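Local coordinates for kelch repeat and BTB domain-containing protein A55 (Vaccinia virus WR, PDB 6I2M), which probably serves as a substrate-specific adapter of CUL3-based E3 ubiquitin ligases, directing host proteins to ubiquitination and proteasomal degradation, at residues A[30-35]-A[67-72]; A[93-98]-A[133-138]. One frame throughout, in Å; residues are numbered along the deposited sequence.

In the fold
Both contacts lie in the BTB and BACK part of the protein, the half without its Kelch repeats, with centres about 19 Å apart. Interaction 1 comes first along the chain and joins strand 30-34, an outermost strand of the small BTB sheet, to the start of helix 69-79. Both segments of interaction 2 follow later in the chain, and it carries helix 91-101 of the BTB domain onto the turn ahead of helix 136-147 in the BACK region. Consecutive helices 69-79 and 91-101 connect the two: Ser71 OG probably hydrogen-bonds Thr97 OG1 and Tyr93 O, and Val72 packs on Thr97. The packing thus runs from sheet through two helices to the second domain.

Interaction 1 of 2, residues A[30-35]-A[67-72]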
loop_
_atom_site.group_PDB
_atom_site.type_symbol
_atom_site.label_atom_id
_atom_site.label_comp_id
_atom_site.label_asym_id
_atom_site.label_seq_id
_atom_site.Cartn_x
_atom_site.Cartn_y
_atom_site.Cartn_z
ATOM N N GLU A 30 27.406 5.240 -2.032
ATOM C CA GLU A 30 26.057 5.352 -2.592
ATOM C C GLU A 30 25.023 5.727 -1.524
ATOM O O GLU A 30 25.147 5.306 -0.371
ATOM C CB GLU A 30 25.655 4.045 -3.292
ATOM C CG GLU A 30 26.469 3.710 -4.535
ATOM C CD GLU A 30 25.990 4.277 -5.861
ATOM O OE1 GLU A 30 25.161 5.215 -5.860
ATOM O OE2 GLU A 30 26.456 3.777 -6.910
ATOM N N ARG A 31 23.999 6.510 -1.917
ATOM C CA ARG A 31 22.930 6.976 -1.027
ATOM C C ARG A 31 21.532 6.709 -1.591
ATOM O O ARG A 31 21.275 6.996 -2.763
ATOM C CB ARG A 31 23.095 8.473 -0.712
ATOM C CG ARG A 31 24.171 8.780 0.320
ATOM C CD ARG A 31 24.349 10.273 0.499
ATOM N NE ARG A 31 25.206 10.588 1.642
ATOM C CZ ARG A 31 24.757 10.941 2.843
ATOM N NH1 ARG A 31 23.453 11.032 3.074
ATOM N NH2 ARG A 31 25.611 11.211 3.822
ATOM N N ILE A 32 20.633 6.155 -0.749
ATOM C CA ILE A 32 19.236 5.861 -1.097
ATOM C C ILE A 32 18.322 6.567 -0.089
ATOM O O ILE A 32 18.395 6.282 1.108
ATOM C CB ILE A 32 18.919 4.333 -1.183
ATOM C CG1 ILE A 32 19.970 3.552 -2.009
ATOM C CG2 ILE A 32 17.497 4.096 -1.725
ATOM C CD1 ILE A 32 20.193 2.105 -1.551
ATOM N N ASN A 33 17.471 7.486 -0.577
ATOM C CA ASN A 33 16.528 8.240 0.249
ATOM C C ASN A 33 15.159 7.561 0.272
ATOM O O ASN A 33 14.611 7.236 -0.785
ATOM C CB ASN A 33 16.419 9.692 -0.222
ATOM C CG ASN A 33 17.648 10.518 0.065
ATOM O OD1 ASN A 33 17.875 10.969 1.193
ATOM N ND2 ASN A 33 18.464 10.742 -0.952
ATOM N N ALA A 34 14.620 7.331 1.480
ATOM C CA ALA A 34 13.324 6.683 1.688
ATOM C C ALA A 34 12.576 7.258 2.905
ATOM O O ALA A 34 12.994 8.278 3.462
ATOM C CB ALA A 34 13.514 5.177 1.837
ATOM N N HIS A 35 11.462 6.612 3.296
ATOM C CA HIS A 35 10.628 7.003 4.434
ATOM C C HIS A 35 10.749 5.959 5.551
ATOM O O HIS A 35 10.726 4.757 5.267
ATOM C CB HIS A 35 9.162 7.168 3.995
ATOM C CG HIS A 35 8.991 8.052 2.797
ATOM N ND1 HIS A 35 9.232 7.587 1.516
ATOM C CD2 HIS A 35 8.616 9.349 2.725
ATOM C CE1 HIS A 35 8.996 8.609 0.711
ATOM N NE2 HIS A 35 8.626 9.692 1.393
ATOM N N LEU A 67 26.658 -4.805 3.166
ATOM C CA LEU A 67 25.691 -5.432 2.258
ATOM C C LEU A 67 25.861 -4.910 0.819
ATOM O O LEU A 67 26.387 -3.811 0.626
ATOM C CB LEU A 67 24.247 -5.190 2.746
ATOM C CG LEU A 67 23.876 -5.691 4.150
ATOM C CD1 LEU A 67 22.712 -4.907 4.711
ATOM C CD2 LEU A 67 23.561 -7.181 4.155
ATOM N N ASP A 68 25.411 -5.698 -0.182
ATOM C CA ASP A 68 25.482 -5.361 -1.610
ATOM C C ASP A 68 24.503 -4.226 -1.958
ATOM O O ASP A 68 23.324 -4.322 -1.615
ATOM C CB ASP A 68 25.207 -6.616 -2.461
ATOM C CG ASP A 68 25.289 -6.394 -3.957
ATOM O OD1 ASP A 68 24.236 -6.132 -4.574
ATOM O OD2 ASP A 68 26.405 -6.488 -4.510
ATOM N N TYR A 69 24.998 -3.159 -2.632
ATOM C CA TYR A 69 24.214 -1.973 -3.014
ATOM C C TYR A 69 23.010 -2.283 -3.910
ATOM O O TYR A 69 21.896 -1.891 -3.559
ATOM C CB TYR A 69 25.093 -0.869 -3.647
ATOM C CG TYR A 69 24.300 0.231 -4.329
ATOM C CD1 TYR A 69 23.512 1.111 -3.591
ATOM C CD2 TYR A 69 24.322 0.379 -5.712
ATOM C CE1 TYR A 69 22.758 2.103 -4.214
ATOM C CE2 TYR A 69 23.581 1.376 -6.347
ATOM C CZ TYR A 69 22.803 2.239 -5.592
ATOM O OH TYR A 69 22.072 3.228 -6.204
ATOM N N GLN A 70 23.237 -2.940 -5.071
ATOM C CA GLN A 70 22.185 -3.291 -6.033
ATOM C C GLN A 70 21.112 -4.181 -5.394
ATOM O O GLN A 70 19.939 -4.068 -5.750
ATOM C CB GLN A 70 22.783 -3.929 -7.304
ATOM C CG GLN A 70 21.833 -3.998 -8.514
ATOM C CD GLN A 70 21.323 -2.656 -9.002
ATOM O OE1 GLN A 70 22.061 -1.666 -9.101
ATOM N NE2 GLN A 70 20.040 -2.599 -9.330
ATOM N N SER A 71 21.515 -5.018 -4.417
ATOM C CA SER A 71 20.627 -5.892 -3.654
ATOM C C SER A 71 19.717 -5.048 -2.748
ATOM O O SER A 71 18.499 -5.198 -2.824
ATOM C CB SER A 71 21.440 -6.890 -2.834
ATOM O OG SER A 71 20.607 -7.755 -2.083
ATOM N N VAL A 72 20.308 -4.135 -1.935
ATOM C CA VAL A 72 19.594 -3.228 -1.020
ATOM C C VAL A 72 18.633 -2.315 -1.808
ATOM O O VAL A 72 17.465 -2.208 -1.433
ATOM C CB VAL A 72 20.554 -2.427 -0.082
ATOM C CG1 VAL A 72 19.796 -1.427 0.788
ATOM C CG2 VAL A 72 21.378 -3.356 0.802
#
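Glu30, on the outer strand 30-34, lies along one face of the Tyr69 ring in the first turn of helix 69-79. Glu30 CB sits over the rim, 3.6 Å from Tyr69 CE1. Glu30 CG follows almost exactly over the middle, 3.9 Å from the centroid of the Tyr69 ring and 2° off the normal, a CH-pi contact. A bend at chi2 (-88°) keeps the chain low over the ring, and Glu30 CD settles 3.8 Å from Tyr69 CZ. The carboxylate lies flat, its plane 5° from that of the ring. OE2 hangs over CE2, while Glu30 OE1 comes within 3.7 Å of Tyr69 OH without bonding to it. Tyr69 CG is anti to its own backbone nitrogen, which directs the phenol toward the strand.

Ile32, two residues along the same strand, meets the ring obliquely, with Ile32 CD1 3.7 Å from Tyr69 CE1. Ile32 CD1 also lies 4.3 Å from Val72 CG1, one turn on in the helix. Ile27 of the adjacent strand touches Ile32, Tyr69 and Val72, so the three share an apolar patch between sheet and helix. The helix start is itself capped: Asp68 OD1, through its anti lone pair, accepts from Ser71 N at 2.9 Å.

Apolar and dispersive forces therefore carry this contact. Isoleucine and valine fill its buried part, and the exposed Glu30 covers one face of the tyrosine with CB and CG. A carboxylate lying flat on a pi face probably gains little from electrostatics, so the hold of Glu30 on Tyr69 should rest mainly on CB and CG.

Interaction 2 of 2, residues A[93-98]-A[133-138]; sequences YILSTA and YNNKKI
Ser96 OG rests over one face of the Tyr133 ring, 3.3 Å from Tyr133 CE1 and displaced from the centre toward the rim. This oxygen is held from elsewhere as well: it hydrogen-bonds the hydroxyl of Tyr129 and makes a weak bond to Lys92 O, one turn back in its own helix. Ser96 CB adds a van der Waals touch, 3.7 Å from Tyr133 CE1. With OG anti to its own carbonyl carbon (chi1 -67°), the serine turns its oxygen back along helix 91-101, which lets it reach Lys92 O while lying over the phenol. Tyr133 also meets the ring of Tyr129, their planes at about 35°, so the serine faces a pair of tyrosines, using the hydroxyl of one and the ring face of the other. Next to Tyr133, in the turn between helices 120-132 and 136-147, Asn134 ND2 hydrogen-bonds the backbone of another protein's chain.

The second half of the contact is apolar. Leu95 and Ile138 reach toward each other tip to tip, Leu95 CD2 standing 3.8 Å from Ile138 CD1. Leu95 CD2 also passes 4.2 Å from Asn135 ND2, which is hydrogen-bonded to Glu111 OE2. Asn135 is the N-cap of helix 136-147, Asn135 OD1 accepting from Ile138 N at 3.1 Å with an N-H...O angle of 164°. One asparagine side chain thus caps the helix and links it to helix 104-116.

Between its two segments the chain is largely helical. Helix 91-101 rests on helix 69-79 through Ile94 and Thr97, while Leu95 also packs on Ile107 and Cys110 of helix 104-116, and its tip meets the first turn of helix 136-147.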
loop_
_atom_site.group_PDB
_atom_site.type_symbol
_atom_site.label_atom_id
_atom_site.label_comp_id
_atom_site.label_asym_id
_atom_site.label_seq_id
_atom_site.Cartn_x
_atom_site.Cartn_y
_atom_site.Cartn_z
ATOM N N TYR A 93 22.400 -13.142 -3.851
ATOM C CA TYR A 93 22.738 -11.977 -3.031
ATOM C C TYR A 93 21.514 -11.253 -2.458
ATOM O O TYR A 93 21.624 -10.666 -1.380
ATOM C CB TYR A 93 23.658 -11.010 -3.800
ATOM C CG TYR A 93 24.888 -11.681 -4.379
ATOM C CD1 TYR A 93 25.998 -11.954 -3.584
ATOM C CD2 TYR A 93 24.937 -12.054 -5.719
ATOM C CE1 TYR A 93 27.127 -12.582 -4.108
ATOM C CE2 TYR A 93 26.060 -12.683 -6.254
ATOM C CZ TYR A 93 27.154 -12.945 -5.445
ATOM O OH TYR A 93 28.265 -13.561 -5.969
ATOM N N ILE A 94 20.356 -11.300 -3.159
ATOM C CA ILE A 94 19.109 -10.662 -2.705
ATOM C C ILE A 94 18.544 -11.401 -1.474
ATOM O O ILE A 94 18.076 -10.746 -0.541
ATOM C CB ILE A 94 18.067 -10.461 -3.855
ATOM C CG1 ILE A 94 18.656 -9.571 -4.979
ATOM C CG2 ILE A 94 16.748 -9.849 -3.330
ATOM C CD1 ILE A 94 17.945 -9.652 -6.334
ATOM N N LEU A 95 18.642 -12.747 -1.452
ATOM C CA LEU A 95 18.182 -13.580 -0.337
ATOM C C LEU A 95 18.990 -13.326 0.947
ATOM O O LEU A 95 18.391 -13.235 2.021
ATOM C CB LEU A 95 18.189 -15.076 -0.724
ATOM C CG LEU A 95 17.716 -16.089 0.336
ATOM C CD1 LEU A 95 16.210 -16.034 0.537
ATOM C CD2 LEU A 95 18.122 -17.490 -0.038
ATOM N N SER A 96 20.331 -13.195 0.832
ATOM C CA SER A 96 21.254 -12.936 1.948
ATOM C C SER A 96 20.940 -11.622 2.666
ATOM O O SER A 96 20.923 -11.583 3.900
ATOM C CB SER A 96 22.698 -12.911 1.458
ATOM O OG SER A 96 23.122 -14.185 1.007
ATOM N N THR A 97 20.693 -10.553 1.885
ATOM C CA THR A 97 20.370 -9.217 2.382
ATOM C C THR A 97 18.957 -9.197 2.983
ATOM O O THR A 97 18.749 -8.564 4.022
ATOM C CB THR A 97 20.571 -8.169 1.279
ATOM O OG1 THR A 97 21.786 -8.434 0.571
ATOM C CG2 THR A 97 20.591 -6.754 1.819
ATOM N N ALA A 98 18.000 -9.906 2.339
ATOM C CA ALA A 98 16.614 -10.023 2.803
ATOM C C ALA A 98 16.539 -10.795 4.117
ATOM O O ALA A 98 15.659 -10.518 4.930
ATOM C CB ALA A 98 15.754 -10.703 1.748
ATOM N N TYR A 133 25.295 -19.683 4.782
ATOM C CA TYR A 133 24.236 -18.818 5.310
ATOM C C TYR A 133 23.190 -19.558 6.176
ATOM O O TYR A 133 22.131 -18.995 6.470
ATOM C CB TYR A 133 23.575 -18.023 4.168
ATOM C CG TYR A 133 24.482 -16.968 3.570
ATOM C CD1 TYR A 133 24.451 -15.653 4.023
ATOM C CD2 TYR A 133 25.379 -17.285 2.552
ATOM C CE1 TYR A 133 25.287 -14.678 3.478
ATOM C CE2 TYR A 133 26.219 -16.320 1.999
ATOM C CZ TYR A 133 26.168 -15.017 2.464
ATOM O OH TYR A 133 26.996 -14.066 1.918
ATOM N N ASN A 134 23.518 -20.797 6.615
ATOM C CA ASN A 134 22.718 -21.673 7.491
ATOM C C ASN A 134 21.225 -21.795 7.081
ATOM O O ASN A 134 20.340 -21.810 7.942
ATOM C CB ASN A 134 22.870 -21.233 8.966
ATOM C CG ASN A 134 22.631 -22.309 10.009
ATOM O OD1 ASN A 134 22.298 -23.465 9.711
ATOM N ND2 ASN A 134 22.799 -21.941 11.271
ATOM N N ASN A 135 20.959 -21.894 5.763
ATOM C CA ASN A 135 19.604 -22.036 5.227
ATOM C C ASN A 135 19.328 -23.522 4.977
ATOM O O ASN A 135 19.540 -24.011 3.866
ATOM C CB ASN A 135 19.427 -21.195 3.951
ATOM C CG ASN A 135 17.993 -21.009 3.513
ATOM O OD1 ASN A 135 17.277 -21.962 3.187
ATOM N ND2 ASN A 135 17.545 -19.766 3.473
ATOM N N LYS A 136 18.870 -24.236 6.029
ATOM C CA LYS A 136 18.573 -25.676 6.018
ATOM C C LYS A 136 17.491 -26.100 5.010
ATOM O O LYS A 136 17.476 -27.261 4.596
ATOM C CB LYS A 136 18.223 -26.172 7.430
ATOM C CG LYS A 136 19.446 -26.533 8.260
ATOM C CD LYS A 136 19.063 -27.079 9.632
ATOM C CE LYS A 136 20.242 -27.665 10.375
ATOM N NZ LYS A 136 21.164 -26.616 10.893
ATOM N N LYS A 137 16.600 -25.163 4.616
ATOM C CA LYS A 137 15.523 -25.389 3.650
ATOM C C LYS A 137 16.105 -25.635 2.252
ATOM O O LYS A 137 15.783 -26.647 1.627
ATOM C CB LYS A 137 14.548 -24.197 3.643
ATOM C CG LYS A 137 13.254 -24.449 2.881
ATOM C CD LYS A 137 12.408 -23.191 2.798
ATOM C CE LYS A 137 11.146 -23.420 2.006
ATOM N NZ LYS A 137 10.329 -22.183 1.907
ATOM N N ILE A 138 16.970 -24.718 1.776
ATOM C CA ILE A 138 17.629 -24.814 0.472
ATOM C C ILE A 138 18.794 -25.825 0.540
ATOM O O ILE A 138 19.025 -26.534 -0.441
ATOM C CB ILE A 138 18.015 -23.404 -0.083
ATOM C CG1 ILE A 138 16.737 -22.569 -0.362
ATOM C CG2 ILE A 138 18.894 -23.488 -1.354
ATOM C CD1 ILE A 138 16.923 -21.059 -0.430
#